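Local atomic coordinates of nicking enzyme (Staphylococcus aureus, PDB entry 4HTE), a protein that probably nicks plasmid DNA at the origin of transfer as a conjugative relaxase, this chain being its alpha-helical C-terminal domain. Residues Leu148-Ile162 with Val210-Tyr222. Sequence-based numbering, arbitrary orientation.
Sequences LNTVLGNRDISLESI and VFRNAENILEDYY
Leu148 and Ile162 both converge on Ala214, from the end of one helix and the start of the next, and their geometry meets the knobs-into-holes criterion. Leu148 fits among Ala214, Ile217, Leu218 and Tyr221, its CD1 lying 3.6 Å from Leu218 CD1 where the two side chains cross at about a right angle. Ile162 occupies the hole formed by Phe211, Ala214, Glu215 and Leu218. A chi1 of -68° turns its CG1 away from the carbonyl carbon and sets CG2 opposite the backbone N, splitting the branches. CD1 thereby reaches Ala214 CB at 4.0 Å, while CG2 meets Phe211. The two holes share Ala214 and Leu218, and the methyl of Ala214 touches both knobs. This is three-helix packing: helices 130-152 and 159-179, joined by a short connection, pack on helix 198-227, and the axes of 148-152 and 210-222 run nearly antiparallel (151°). The Phe211 ring lies between helices 130-152 and 159-179, with Leu152 CD1 at its edge. Leu148 and Ile162 are buried with four partners each; at the looser margin Val210 and Ile157 are partly exposed with one apiece. Val151 splits its methyls between Val210 and Phe211. Leu159 lays CB on Leu218 CD2, and its CD1 approaches Glu215 OE2. Ile157 CD1 stands 4.1 Å from Tyr221 CE2, while that tyrosine's hydroxyl bonds to Gln145. Gln249 accepts from Leu159 N, linking this corner to helix 245-269.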
loop_
_atom_site.group_PDB
_atom_site.type_symbol
_atom_site.label_atom_id
_atom_site.label_comp_id
_atom_site.label_asym_id
_atom_site.label_seq_id
_atom_site.Cartn_x
_atom_site.Cartn_y
_atom_site.Cartn_z
ATOM N N LEU A 148 -2.224 0.110 -3.396
ATOM C CA LEU A 148 -1.508 1.343 -3.094
ATOM C C LEU A 148 -0.212 1.453 -3.893
ATOM O O LEU A 148 0.114 2.518 -4.417
ATOM C CB LEU A 148 -1.213 1.428 -1.594
ATOM C CG LEU A 148 -2.451 1.443 -0.694
ATOM C CD1 LEU A 148 -2.071 1.302 0.770
ATOM C CD2 LEU A 148 -3.252 2.719 -0.915
ATOM N N ASN A 149 0.521 0.351 -3.988
ATOM C CA ASN A 149 1.795 0.340 -4.697
ATOM C C ASN A 149 1.608 0.573 -6.195
ATOM O O ASN A 149 2.483 1.125 -6.861
ATOM C CB ASN A 149 2.514 -0.988 -4.457
ATOM C CG ASN A 149 4.015 -0.885 -4.653
ATOM O OD1 ASN A 149 4.501 -0.080 -5.448
ATOM N ND2 ASN A 149 4.759 -1.706 -3.919
ATOM N N THR A 150 0.463 0.154 -6.721
ATOM C CA THR A 150 0.192 0.281 -8.147
ATOM C C THR A 150 -0.050 1.735 -8.540
ATOM O O THR A 150 0.585 2.246 -9.462
ATOM C CB THR A 150 -1.029 -0.567 -8.565
ATOM O OG1 THR A 150 -0.751 -1.956 -8.351
ATOM C CG2 THR A 150 -1.362 -0.349 -10.037
ATOM N N VAL A 151 -0.960 2.401 -7.833
ATOM C CA VAL A 151 -1.377 3.753 -8.201
ATOM C C VAL A 151 -0.319 4.793 -7.834
ATOM O O VAL A 151 -0.125 5.770 -8.558
ATOM C CB VAL A 151 -2.731 4.142 -7.548
ATOM C CG1 VAL A 151 -3.778 3.067 -7.805
ATOM C CG2 VAL A 151 -2.571 4.386 -6.057
ATOM N N LEU A 152 0.363 4.581 -6.712
ATOM C CA LEU A 152 1.422 5.491 -6.276
ATOM C C LEU A 152 2.655 5.391 -7.167
ATOM O O LEU A 152 3.310 6.396 -7.447
ATOM C CB LEU A 152 1.818 5.202 -4.827
ATOM C CG LEU A 152 1.019 5.936 -3.751
ATOM C CD1 LEU A 152 -0.453 6.001 -4.095
ATOM C CD2 LEU A 152 1.220 5.247 -2.419
ATOM N N GLY A 153 2.972 4.178 -7.603
ATOM C CA GLY A 153 4.129 3.954 -8.448
ATOM C C GLY A 153 5.414 3.942 -7.645
ATOM O O GLY A 153 5.647 3.028 -6.851
ATOM N N ASN A 154 6.249 4.958 -7.848
ATOM C CA ASN A 154 7.525 5.053 -7.146
ATOM C C ASN A 154 7.430 5.889 -5.874
ATOM O O ASN A 154 8.435 6.156 -5.214
ATOM C CB ASN A 154 8.601 5.626 -8.066
ATOM C CG ASN A 154 8.933 4.699 -9.219
ATOM O OD1 ASN A 154 8.814 3.478 -9.105
ATOM N ND2 ASN A 154 9.352 5.275 -10.340
ATOM N N ARG A 155 6.214 6.313 -5.546
ATOM C CA ARG A 155 5.940 6.939 -4.262
ATOM C C ARG A 155 5.782 5.833 -3.223
ATOM O O ARG A 155 5.052 4.867 -3.445
ATOM C CB ARG A 155 4.670 7.793 -4.343
ATOM C CG ARG A 155 4.881 9.182 -4.947
ATOM C CD ARG A 155 3.840 9.510 -6.022
ATOM N NE ARG A 155 3.962 10.885 -6.513
ATOM C CZ ARG A 155 3.374 11.353 -7.614
ATOM N NH1 ARG A 155 2.617 10.566 -8.367
ATOM N NH2 ARG A 155 3.551 12.617 -7.971
ATOM N N ASP A 156 6.484 5.921 -2.111
ATOM C CA ASP A 156 6.367 4.936 -1.069
ATOM C C ASP A 156 5.052 5.084 -0.415
ATOM O O ASP A 156 4.689 6.160 -0.052
ATOM C CB ASP A 156 7.406 5.153 0.002
ATOM C CG ASP A 156 8.759 4.630 -0.385
ATOM O OD1 ASP A 156 8.884 4.033 -1.456
ATOM O OD2 ASP A 156 9.716 4.829 0.379
ATOM N N ILE A 157 4.330 3.997 -0.276
ATOM C CA ILE A 157 2.985 4.009 0.294
ATOM C C ILE A 157 2.913 4.698 1.659
ATOM O O ILE A 157 3.449 4.215 2.655
ATOM C CB ILE A 157 2.387 2.584 0.363
ATOM C CG1 ILE A 157 3.257 1.700 1.257
ATOM C CG2 ILE A 157 2.320 1.973 -1.023
ATOM C CD1 ILE A 157 2.662 0.351 1.572
ATOM N N SER A 158 2.225 5.836 1.675
ATOM C CA SER A 158 2.132 6.689 2.853
ATOM C C SER A 158 1.082 7.766 2.620
ATOM O O SER A 158 0.892 8.222 1.492
ATOM C CB SER A 158 3.485 7.349 3.120
ATOM O OG SER A 158 3.408 8.346 4.128
ATOM N N LEU A 159 0.399 8.171 3.685
ATOM C CA LEU A 159 -0.555 9.269 3.602
ATOM C C LEU A 159 0.074 10.461 2.892
ATOM O O LEU A 159 -0.535 11.064 2.010
ATOM C CB LEU A 159 -1.025 9.679 5.000
ATOM C CG LEU A 159 -1.979 10.873 5.067
ATOM C CD1 LEU A 159 -3.136 10.714 4.089
ATOM C CD2 LEU A 159 -2.501 11.042 6.485
ATOM N N GLU A 160 1.299 10.796 3.276
ATOM C CA GLU A 160 1.990 11.931 2.682
ATOM C C GLU A 160 2.189 11.705 1.189
ATOM O O GLU A 160 2.140 12.646 0.398
ATOM C CB GLU A 160 3.338 12.146 3.366
ATOM C CG GLU A 160 4.306 10.990 3.202
ATOM C CD GLU A 160 5.583 11.194 3.996
ATOM O OE1 GLU A 160 5.860 12.351 4.384
ATOM O OE2 GLU A 160 6.310 10.204 4.224
ATOM N N SER A 161 2.411 10.453 0.806
ATOM C CA SER A 161 2.606 10.112 -0.597
ATOM C C SER A 161 1.310 10.267 -1.381
ATOM O O SER A 161 1.297 10.839 -2.470
ATOM C CB SER A 161 3.131 8.684 -0.729
ATOM O OG SER A 161 4.414 8.568 -0.141
ATOM N N ILE A 162 0.222 9.751 -0.821
ATOM C CA ILE A 162 -1.083 9.836 -1.462
ATOM C C ILE A 162 -1.453 11.295 -1.696
ATOM O O ILE A 162 -1.911 11.664 -2.776
ATOM C CB ILE A 162 -2.169 9.160 -0.607
ATOM C CG1 ILE A 162 -1.940 7.647 -0.565
ATOM C CG2 ILE A 162 -3.557 9.473 -1.156
ATOM C CD1 ILE A 162 -2.868 6.917 0.373
ATOM N N VAL A 210 -9.403 8.440 -7.576
ATOM C CA VAL A 210 -8.517 7.300 -7.394
ATOM C C VAL A 210 -7.769 7.404 -6.071
ATOM O O VAL A 210 -7.569 6.402 -5.385
ATOM C CB VAL A 210 -7.493 7.189 -8.543
ATOM C CG1 VAL A 210 -6.484 6.087 -8.258
ATOM C CG2 VAL A 210 -8.198 6.932 -9.869
ATOM N N PHE A 211 -7.368 8.617 -5.706
ATOM C CA PHE A 211 -6.558 8.812 -4.507
ATOM C C PHE A 211 -7.404 9.058 -3.261
ATOM O O PHE A 211 -6.946 8.824 -2.143
ATOM C CB PHE A 211 -5.539 9.932 -4.723
ATOM C CG PHE A 211 -4.513 9.606 -5.772
ATOM C CD1 PHE A 211 -3.540 8.646 -5.534
ATOM C CD2 PHE A 211 -4.529 10.243 -7.000
ATOM C CE1 PHE A 211 -2.602 8.333 -6.500
ATOM C CE2 PHE A 211 -3.593 9.935 -7.969
ATOM C CZ PHE A 211 -2.630 8.979 -7.719
ATOM N N ARG A 212 -8.635 9.521 -3.445
ATOM C CA ARG A 212 -9.577 9.564 -2.338
ATOM C C ARG A 212 -9.810 8.134 -1.878
ATOM O O ARG A 212 -9.937 7.861 -0.684
ATOM C CB ARG A 212 -10.897 10.203 -2.761
ATOM C CG ARG A 212 -10.824 11.706 -2.922
ATOM C CD ARG A 212 -12.207 12.313 -3.071
ATOM N NE ARG A 212 -12.821 12.015 -4.363
ATOM C CZ ARG A 212 -12.491 12.605 -5.509
ATOM N NH1 ARG A 212 -11.534 13.522 -5.546
ATOM N NH2 ARG A 212 -13.112 12.271 -6.631
ATOM N N ASN A 213 -9.852 7.222 -2.845
ATOM C CA ASN A 213 -10.049 5.809 -2.568
ATOM C C ASN A 213 -8.826 5.237 -1.868
ATOM O O ASN A 213 -8.939 4.566 -0.842
ATOM C CB ASN A 213 -10.305 5.054 -3.874
ATOM C CG ASN A 213 -10.760 3.626 -3.645
ATOM O OD1 ASN A 213 -11.321 3.300 -2.598
ATOM N ND2 ASN A 213 -10.523 2.766 -4.629
ATOM N N ALA A 214 -7.654 5.514 -2.432
ATOM C CA ALA A 214 -6.397 5.066 -1.848
ATOM C C ALA A 214 -6.330 5.440 -0.371
ATOM O O ALA A 214 -5.865 4.658 0.457
ATOM C CB ALA A 214 -5.222 5.673 -2.603
ATOM N N GLU A 215 -6.802 6.638 -0.043
ATOM C CA GLU A 215 -6.763 7.114 1.332
ATOM C C GLU A 215 -7.605 6.211 2.227
ATOM O O GLU A 215 -7.236 5.935 3.366
ATOM C CB GLU A 215 -7.241 8.565 1.410
ATOM C CG GLU A 215 -7.038 9.215 2.769
ATOM C CD GLU A 215 -7.106 10.733 2.712
ATOM O OE1 GLU A 215 -7.103 11.295 1.596
ATOM O OE2 GLU A 215 -7.163 11.367 3.787
ATOM N N ASN A 216 -8.735 5.745 1.705
ATOM C CA ASN A 216 -9.589 4.824 2.447
ATOM C C ASN A 216 -8.931 3.461 2.609
ATOM O O ASN A 216 -8.936 2.885 3.696
ATOM C CB ASN A 216 -10.941 4.663 1.756
ATOM C CG ASN A 216 -11.994 5.597 2.312
ATOM O OD1 ASN A 216 -11.678 6.579 2.986
ATOM N ND2 ASN A 216 -13.255 5.295 2.034
ATOM N N ILE A 217 -8.373 2.945 1.520
ATOM C CA ILE A 217 -7.650 1.682 1.560
ATOM C C ILE A 217 -6.580 1.730 2.645
ATOM O O ILE A 217 -6.524 0.860 3.513
ATOM C CB ILE A 217 -6.974 1.378 0.211
ATOM C CG1 ILE A 217 -8.028 1.057 -0.852
ATOM C CG2 ILE A 217 -6.000 0.220 0.357
ATOM C CD1 ILE A 217 -7.453 0.746 -2.213
ATOM N N LEU A 218 -5.738 2.756 2.583
ATOM C CA LEU A 218 -4.660 2.939 3.547
ATOM C C LEU A 218 -5.172 2.797 4.975
ATOM O O LEU A 218 -4.621 2.033 5.768
ATOM C CB LEU A 218 -4.023 4.320 3.372
ATOM C CG LEU A 218 -2.678 4.513 4.074
ATOM C CD1 LEU A 218 -1.580 3.799 3.299
ATOM C CD2 LEU A 218 -2.353 5.987 4.249
ATOM N N GLU A 219 -6.226 3.543 5.295
ATOM C CA GLU A 219 -6.805 3.526 6.634
ATOM C C GLU A 219 -7.133 2.102 7.073
ATOM O O GLU A 219 -6.844 1.713 8.203
ATOM C CB GLU A 219 -8.061 4.399 6.682
ATOM C CG GLU A 219 -8.779 4.381 8.023
ATOM C CD GLU A 219 -9.177 5.768 8.495
ATOM O OE1 GLU A 219 -9.478 6.631 7.641
ATOM O OE2 GLU A 219 -9.187 5.998 9.722
ATOM N N ASP A 220 -7.734 1.328 6.176
ATOM C CA ASP A 220 -8.032 -0.071 6.456
ATOM C C ASP A 220 -6.735 -0.857 6.618
ATOM O O ASP A 220 -6.574 -1.632 7.560
ATOM C CB ASP A 220 -8.869 -0.675 5.324
ATOM C CG ASP A 220 -10.219 -0.001 5.170
ATOM O OD1 ASP A 220 -10.762 0.487 6.183
ATOM O OD2 ASP A 220 -10.740 0.037 4.035
ATOM N N TYR A 221 -5.810 -0.639 5.689
ATOM C CA TYR A 221 -4.523 -1.324 5.685
ATOM C C TYR A 221 -3.743 -1.054 6.967
ATOM O O TYR A 221 -2.994 -1.908 7.436
ATOM C CB TYR A 221 -3.715 -0.873 4.469
ATOM C CG TYR A 221 -2.284 -1.362 4.427
ATOM C CD1 TYR A 221 -1.989 -2.694 4.176
ATOM C CD2 TYR A 221 -1.227 -0.481 4.611
ATOM C CE1 TYR A 221 -0.677 -3.138 4.127
ATOM C CE2 TYR A 221 0.082 -0.913 4.563
ATOM C CZ TYR A 221 0.353 -2.240 4.320
ATOM O OH TYR A 221 1.661 -2.666 4.275
ATOM N N TYR A 222 -3.917 0.137 7.528
ATOM C CA TYR A 222 -3.302 0.465 8.806
ATOM C C TYR A 222 -4.069 -0.230 9.924
ATOM O O TYR A 222 -3.487 -0.947 10.737
ATOM C CB TYR A 222 -3.294 1.979 9.040
ATOM C CG TYR A 222 -2.231 2.742 8.269
ATOM C CD1 TYR A 222 -1.408 2.105 7.346
ATOM C CD2 TYR A 222 -2.042 4.103 8.480
ATOM C CE1 TYR A 222 -0.437 2.808 6.647
ATOM C CE2 TYR A 222 -1.074 4.812 7.788
ATOM C CZ TYR A 222 -0.276 4.160 6.873
ATOM O OH TYR A 222 0.687 4.868 6.189
#